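Local coordinates for protein prolyl oligopeptidase (PDB 1YR2) that probably hydrolyses oligopeptides on the carboxyl side of proline, and less often alanine, as a serine peptidase of the prolyl oligopeptidase family, at residues Leu452-Pro456 and Ala457-Val461; Phe510-Trp513 and Ile514-Gly518. One frame throughout, in Å; residues are numbered along the deposited sequence.

Interaction 1 (Leu452-Pro456 and Ala457-Val461); sequences LTFDP and ADFRV
F454 meets F459 where the chain leaves its last propeller strand, 443-446, and turns into 459-467, an edge strand of the hydrolase sheet. The two rings cross with planes at 88°, F454 CD2 lying 3.9 Å from F459 CE1 in an oblique pairing; F454 has CG between its backbone N and carbonyl carbon (chi1 62°), which sets the CD2 side of its ring by F459. D455 precedes a short 3-10 turn, P456 to D458. Its carboxylate OD1 takes the A457 N-H at 3.0 Å from above the carboxylate plane, and its carbonyl O accepts from D458 N at 2.8 Å. The same carbonyl O lies near the plane of the F459 ring, at its edge, 3.4 Å from F459 CD1. P456 follows, its carbonyl O accepting from F459 N at 3.2 Å. An alanine in place of F459 is likely to open a gap beside F454 and strip the D455 carbonyl of its ring edge. A water links D455 N to D458 OD2, while D458 OD1 bonds to S726 OG. The carboxylates themselves come to 4.4 Å, between D455 OD2 and D458 OD1, a proximity that probably tends to raise their affinity for protons, whereas the N-H and hydroxyl donors would offset it.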
ATOM      1  N   LEU A 452     -17.420  12.862   0.909  1.00 14.25           N
ATOM      2  CA  LEU A 452     -16.616  12.547   2.101  1.00 13.41           C
ATOM      3  C   LEU A 452     -17.081  13.471   3.223  1.00 14.32           C
ATOM      4  O   LEU A 452     -17.787  14.443   2.990  1.00 14.30           O
ATOM      5  CB  LEU A 452     -15.139  12.821   1.838  1.00 12.18           C
ATOM      6  CG  LEU A 452     -14.479  12.010   0.704  1.00 11.83           C
ATOM      7  CD1 LEU A 452     -13.053  12.356   0.598  1.00 12.74           C
ATOM      8  CD2 LEU A 452     -14.648  10.543   1.011  1.00 12.49           C
ATOM      9  N   THR A 453     -16.662  13.187   4.442  1.00 15.02           N
ATOM     10  CA  THR A 453     -16.996  14.063   5.564  1.00 15.20           C
ATOM     11  C   THR A 453     -16.035  15.250   5.729  1.00 14.86           C
ATOM     12  O   THR A 453     -16.167  16.032   6.679  1.00 15.64           O
ATOM     13  CB  THR A 453     -17.041  13.292   6.864  1.00 15.63           C
ATOM     14  OG1 THR A 453     -15.775  12.678   7.084  1.00 15.81           O
ATOM     15  CG2 THR A 453     -18.091  12.152   6.796  1.00 17.50           C
ATOM     16  N   PHE A 454     -15.059  15.368   4.843  1.00 14.73           N
ATOM     17  CA  PHE A 454     -14.130  16.486   4.848  1.00 13.65           C
ATOM     18  C   PHE A 454     -13.843  16.868   3.423  1.00 14.83           C
ATOM     19  O   PHE A 454     -14.154  16.115   2.495  1.00 15.38           O
ATOM     20  CB  PHE A 454     -12.843  16.102   5.608  1.00 13.54           C
ATOM     21  CG  PHE A 454     -12.082  14.946   4.978  1.00 12.35           C
ATOM     22  CD1 PHE A 454     -12.369  13.631   5.290  1.00 12.50           C
ATOM     23  CD2 PHE A 454     -11.097  15.198   4.075  1.00 14.53           C
ATOM     24  CE1 PHE A 454     -11.684  12.589   4.675  1.00 14.84           C
ATOM     25  CE2 PHE A 454     -10.395  14.149   3.474  1.00 12.12           C
ATOM     26  CZ  PHE A 454     -10.687  12.865   3.759  1.00 13.02           C
ATOM     27  N   ASP A 455     -13.193  18.011   3.237  1.00 15.36           N
ATOM     28  CA  ASP A 455     -12.736  18.447   1.923  1.00 15.51           C
ATOM     29  C   ASP A 455     -11.232  18.306   1.820  1.00 15.04           C
ATOM     30  O   ASP A 455     -10.533  19.020   2.524  1.00 16.68           O
ATOM     31  CB  ASP A 455     -13.098  19.924   1.749  1.00 15.90           C
ATOM     32  CG  ASP A 455     -12.768  20.472   0.364  1.00 17.93           C
ATOM     33  OD1 ASP A 455     -12.083  19.802  -0.462  1.00 16.48           O
ATOM     34  OD2 ASP A 455     -13.187  21.592   0.011  1.00 21.32           O
ATOM     35  N   PRO A 456     -10.723  17.433   0.962  1.00 14.87           N
ATOM     36  CA  PRO A 456      -9.266  17.303   0.780  1.00 15.86           C
ATOM     37  C   PRO A 456      -8.487  18.617   0.568  1.00 15.90           C
ATOM     38  O   PRO A 456      -7.370  18.714   1.081  1.00 16.12           O
ATOM     39  CB  PRO A 456      -9.130  16.363  -0.429  1.00 15.29           C
ATOM     40  CG  PRO A 456     -10.356  15.514  -0.312  1.00 16.49           C
ATOM     41  CD  PRO A 456     -11.469  16.477   0.128  1.00 13.88           C
ATOM     42  N   ALA A 457      -9.062  19.607  -0.106  1.00 16.00           N
ATOM     43  CA  ALA A 457      -8.440  20.939  -0.256  1.00 16.11           C
ATOM     44  C   ALA A 457      -8.317  21.774   1.051  1.00 15.84           C
ATOM     45  O   ALA A 457      -7.667  22.816   1.058  1.00 16.09           O
ATOM     46  CB  ALA A 457      -9.219  21.744  -1.284  1.00 17.19           C
ATOM     47  N   ASP A 458      -8.918  21.324   2.151  1.00 14.07           N
ATOM     48  CA  ASP A 458      -8.747  21.984   3.430  1.00 13.20           C
ATOM     49  C   ASP A 458      -7.487  21.534   4.162  1.00 12.44           C
ATOM     50  O   ASP A 458      -7.273  21.914   5.298  1.00 11.80           O
ATOM     51  CB  ASP A 458      -9.946  21.714   4.349  1.00 12.21           C
ATOM     52  CG  ASP A 458     -11.121  22.617   4.069  1.00 15.96           C
ATOM     53  OD1 ASP A 458     -10.977  23.549   3.266  1.00 16.56           O
ATOM     54  OD2 ASP A 458     -12.246  22.473   4.630  1.00 14.06           O
ATOM     55  N   PHE A 459      -6.650  20.739   3.507  1.00 11.92           N
ATOM     56  CA  PHE A 459      -5.463  20.192   4.138  1.00 12.04           C
ATOM     57  C   PHE A 459      -4.308  20.330   3.150  1.00 13.44           C
ATOM     58  O   PHE A 459      -4.537  20.403   1.935  1.00 14.67           O
ATOM     59  CB  PHE A 459      -5.651  18.709   4.460  1.00 12.49           C
ATOM     60  CG  PHE A 459      -6.818  18.436   5.306  1.00 11.43           C
ATOM     61  CD1 PHE A 459      -8.083  18.349   4.747  1.00 10.81           C
ATOM     62  CD2 PHE A 459      -6.677  18.306   6.676  1.00 13.63           C
ATOM     63  CE1 PHE A 459      -9.181  18.196   5.577  1.00 12.62           C
ATOM     64  CE2 PHE A 459      -7.785  18.099   7.473  1.00 11.25           C
ATOM     65  CZ  PHE A 459      -9.019  18.054   6.893  1.00 12.13           C
ATOM     66  N   ARG A 460      -3.088  20.301   3.674  1.00 14.17           N
ATOM     67  CA  ARG A 460      -1.892  20.404   2.867  1.00 15.68           C
ATOM     68  C   ARG A 460      -0.907  19.304   3.228  1.00 14.35           C
ATOM     69  O   ARG A 460      -0.606  19.135   4.417  1.00 14.23           O
ATOM     70  CB  ARG A 460      -1.248  21.747   3.182  1.00 17.62           C
ATOM     71  CG  ARG A 460      -0.334  22.271   2.125  1.00 26.09           C
ATOM     72  CD  ARG A 460       0.143  23.729   2.405  1.00 32.35           C
ATOM     73  NE  ARG A 460      -0.896  24.722   2.118  1.00 37.88           N
ATOM     74  CZ  ARG A 460      -1.447  25.562   3.006  1.00 40.75           C
ATOM     75  NH1 ARG A 460      -1.086  25.561   4.289  1.00 42.48           N
ATOM     76  NH2 ARG A 460      -2.388  26.410   2.603  1.00 42.00           N
ATOM     77  N   VAL A 461      -0.402  18.573   2.224  1.00 12.49           N
ATOM     78  CA  VAL A 461       0.722  17.641   2.418  1.00 12.66           C
ATOM     79  C   VAL A 461       1.966  18.391   1.962  1.00 12.98           C
ATOM     80  O   VAL A 461       2.012  18.851   0.817  1.00 14.47           O
ATOM     81  CB  VAL A 461       0.565  16.376   1.551  1.00 12.94           C
ATOM     82  CG1 VAL A 461       1.764  15.462   1.642  1.00 14.18           C
ATOM     83  CG2 VAL A 461      -0.698  15.622   1.938  1.00 14.26           C
TER
HETATM   84  O   HOH W   1     -12.964  19.862   5.604  1.00 20.07           O

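Interaction 2 (Phe510-Trp513 and Ile514-Gly518); sequences FMTW and IDSGG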
ATOM      1  N   PHE A 510      -4.808   8.168  10.610  1.00 12.77           N
ATOM      2  CA  PHE A 510      -3.983   9.395  10.569  1.00 12.55           C
ATOM      3  C   PHE A 510      -4.854  10.609  10.284  1.00 12.41           C
ATOM      4  O   PHE A 510      -4.640  11.679  10.874  1.00 11.09           O
ATOM      5  CB  PHE A 510      -2.829   9.315   9.607  1.00 14.53           C
ATOM      6  CG  PHE A 510      -1.787   8.271  10.001  1.00 17.28           C
ATOM      7  CD1 PHE A 510      -1.563   7.946  11.352  1.00 19.59           C
ATOM      8  CD2 PHE A 510      -1.079   7.617   9.040  1.00 21.22           C
ATOM      9  CE1 PHE A 510      -0.644   6.926  11.707  1.00 23.67           C
ATOM     10  CE2 PHE A 510      -0.128   6.633   9.389  1.00 22.55           C
ATOM     11  CZ  PHE A 510       0.069   6.282  10.706  1.00 22.39           C
ATOM     12  N   MET A 511      -5.865  10.431   9.461  1.00 11.73           N
ATOM     13  CA  MET A 511      -6.777  11.535   9.126  1.00 10.70           C
ATOM     14  C   MET A 511      -7.567  12.026  10.332  1.00 11.39           C
ATOM     15  O   MET A 511      -7.906  13.214  10.431  1.00 10.02           O
ATOM     16  CB  MET A 511      -7.720  11.106   8.026  1.00 10.74           C
ATOM     17  CG  MET A 511      -8.549  12.227   7.412  1.00 14.24           C
ATOM     18  SD  MET A 511      -7.470  13.396   6.494  1.00 22.76           S
ATOM     19  CE  MET A 511      -8.315  14.758   6.916  1.00 22.08           C
ATOM     20  N   THR A 512      -7.890  11.107  11.228  1.00 10.83           N
ATOM     21  CA  THR A 512      -8.592  11.439  12.462  1.00 11.91           C
ATOM     22  C   THR A 512      -7.747  12.445  13.263  1.00 11.06           C
ATOM     23  O   THR A 512      -8.278  13.427  13.807  1.00 11.43           O
ATOM     24  CB  THR A 512      -8.846  10.139  13.301  1.00 12.10           C
ATOM     25  OG1 THR A 512      -9.689   9.242  12.574  1.00 15.07           O
ATOM     26  CG2 THR A 512      -9.586  10.436  14.651  1.00 14.05           C
ATOM     27  N   TRP A 513      -6.447  12.169  13.398  1.00  9.52           N
ATOM     28  CA  TRP A 513      -5.550  13.066  14.108  1.00 10.26           C
ATOM     29  C   TRP A 513      -5.470  14.418  13.413  1.00 10.20           C
ATOM     30  O   TRP A 513      -5.640  15.438  14.061  1.00 11.57           O
ATOM     31  CB  TRP A 513      -4.147  12.475  14.207  1.00  9.42           C
ATOM     32  CG  TRP A 513      -3.136  13.241  14.928  1.00  9.18           C
ATOM     33  CD1 TRP A 513      -2.217  14.083  14.407  1.00 11.90           C
ATOM     34  CD2 TRP A 513      -2.893  13.217  16.348  1.00 12.56           C
ATOM     35  NE1 TRP A 513      -1.424  14.592  15.402  1.00 10.85           N
ATOM     36  CE2 TRP A 513      -1.813  14.074  16.603  1.00 11.93           C
ATOM     37  CE3 TRP A 513      -3.469  12.533  17.411  1.00 12.08           C
ATOM     38  CZ2 TRP A 513      -1.277  14.255  17.870  1.00 13.52           C
ATOM     39  CZ3 TRP A 513      -2.926  12.708  18.698  1.00 14.81           C
ATOM     40  CH2 TRP A 513      -1.861  13.577  18.908  1.00 13.90           C
ATOM     41  N   ILE A 514      -5.232  14.422  12.111  1.00 11.54           N
ATOM     42  CA  ILE A 514      -5.084  15.676  11.347  1.00 12.19           C
ATOM     43  C   ILE A 514      -6.367  16.512  11.378  1.00 13.25           C
ATOM     44  O   ILE A 514      -6.320  17.737  11.569  1.00 13.85           O
ATOM     45  CB  ILE A 514      -4.692  15.358   9.917  1.00 13.29           C
ATOM     46  CG1 ILE A 514      -3.340  14.584   9.878  1.00 13.80           C
ATOM     47  CG2 ILE A 514      -4.686  16.653   9.072  1.00 14.99           C
ATOM     48  CD1 ILE A 514      -3.159  13.738   8.628  1.00 14.54           C
ATOM     49  N   ASP A 515      -7.516  15.847  11.224  1.00 14.09           N
ATOM     50  CA  ASP A 515      -8.795  16.539  11.262  1.00 13.84           C
ATOM     51  C   ASP A 515      -9.355  16.716  12.666  1.00 14.22           C
ATOM     52  O   ASP A 515     -10.532  17.091  12.841  1.00 12.78           O
ATOM     53  CB  ASP A 515      -9.781  15.889  10.338  1.00 14.43           C
ATOM     54  CG  ASP A 515     -10.950  16.815  10.005  1.00 16.81           C
ATOM     55  OD1 ASP A 515     -10.758  18.051   9.880  1.00 16.87           O
ATOM     56  OD2 ASP A 515     -12.088  16.389   9.862  1.00 17.94           O
ATOM     57  N   SER A 516      -8.491  16.489  13.670  1.00 14.18           N
ATOM     58  CA  SER A 516      -8.756  16.906  15.042  1.00 14.82           C
ATOM     59  C   SER A 516      -7.844  18.085  15.484  1.00 14.32           C
ATOM     60  O   SER A 516      -7.895  18.495  16.623  1.00 13.71           O
ATOM     61  CB  SER A 516      -8.584  15.695  15.972  1.00 15.34           C
ATOM     62  OG  SER A 516      -9.564  14.707  15.664  1.00 17.21           O
ATOM     63  N   GLY A 517      -7.072  18.654  14.557  1.00 14.04           N
ATOM     64  CA  GLY A 517      -6.163  19.763  14.825  1.00 14.73           C
ATOM     65  C   GLY A 517      -4.719  19.404  15.176  1.00 14.24           C
ATOM     66  O   GLY A 517      -3.980  20.249  15.720  1.00 15.21           O
ATOM     67  N   GLY A 518      -4.321  18.148  14.943  1.00 13.36           N
ATOM     68  CA  GLY A 518      -2.949  17.727  15.168  1.00 13.10           C
ATOM     69  C   GLY A 518      -2.164  17.760  13.865  1.00 12.41           C
ATOM     70  O   GLY A 518      -2.761  17.744  12.781  1.00 13.11           O
TER
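W513 has CG anti to the backbone N (chi1 -178°), which sets its indole beside G518, while S516, at chi1 -64°, turns OG back to the T512 carbonyl. Both belong to a Schellman motif that closes helix 508-514 before strand 519-523 of the alpha/beta-hydrolase sheet. G517, with positive phi, is its C-prime residue: G517 N bonds to I514 O, completing a type I turn, and G518 N reaches W513 O at 3.1 Å. S516 N comes to that same W513 oxygen from the opposite face of its carbonyl plane, so two donors grip one acceptor. The last regular helical turn is held by I514 N on F510 O and D515 N on M511 O, the latter at 2.8 Å. Alongside, I514 CG1 lies 3.3 Å from F510 O, and M511, bent at chi2 and chi3, brings CE to 3.9 Å from D515 CB. The carboxylate of D515 points elsewhere, forming salt bridges with R101 and R481. The indole N-H of W513 is taken by A519 O, and NE1 lies 3.5 Å from G518 CA, leaving no room for a side chain on G518. S516 OG donates to T512 O at 2.6 Å, tilted 24° from the carbonyl plane.

How the interactions relate
Interactions 1 and 2, with centres about 11 Å apart, meet through F459. Its CZ lies 3.4 Å from M511 CE and 3.5 Å from D515 OD1, and its CD2 sits 3.5 Å from I514 CG2, so the first residue of strand 459-467 packs against the end of helix 508-514. F454 adds a looser touch, CD2 to M511 CE at 4.0 Å. R101 of helix 95-105 ties both sites together, bonding T453 of one and D515 of the other. On the side of interaction 2, the F510 ring lies near, without touching, what is probably the GxSxG nucleophile elbow that includes S575.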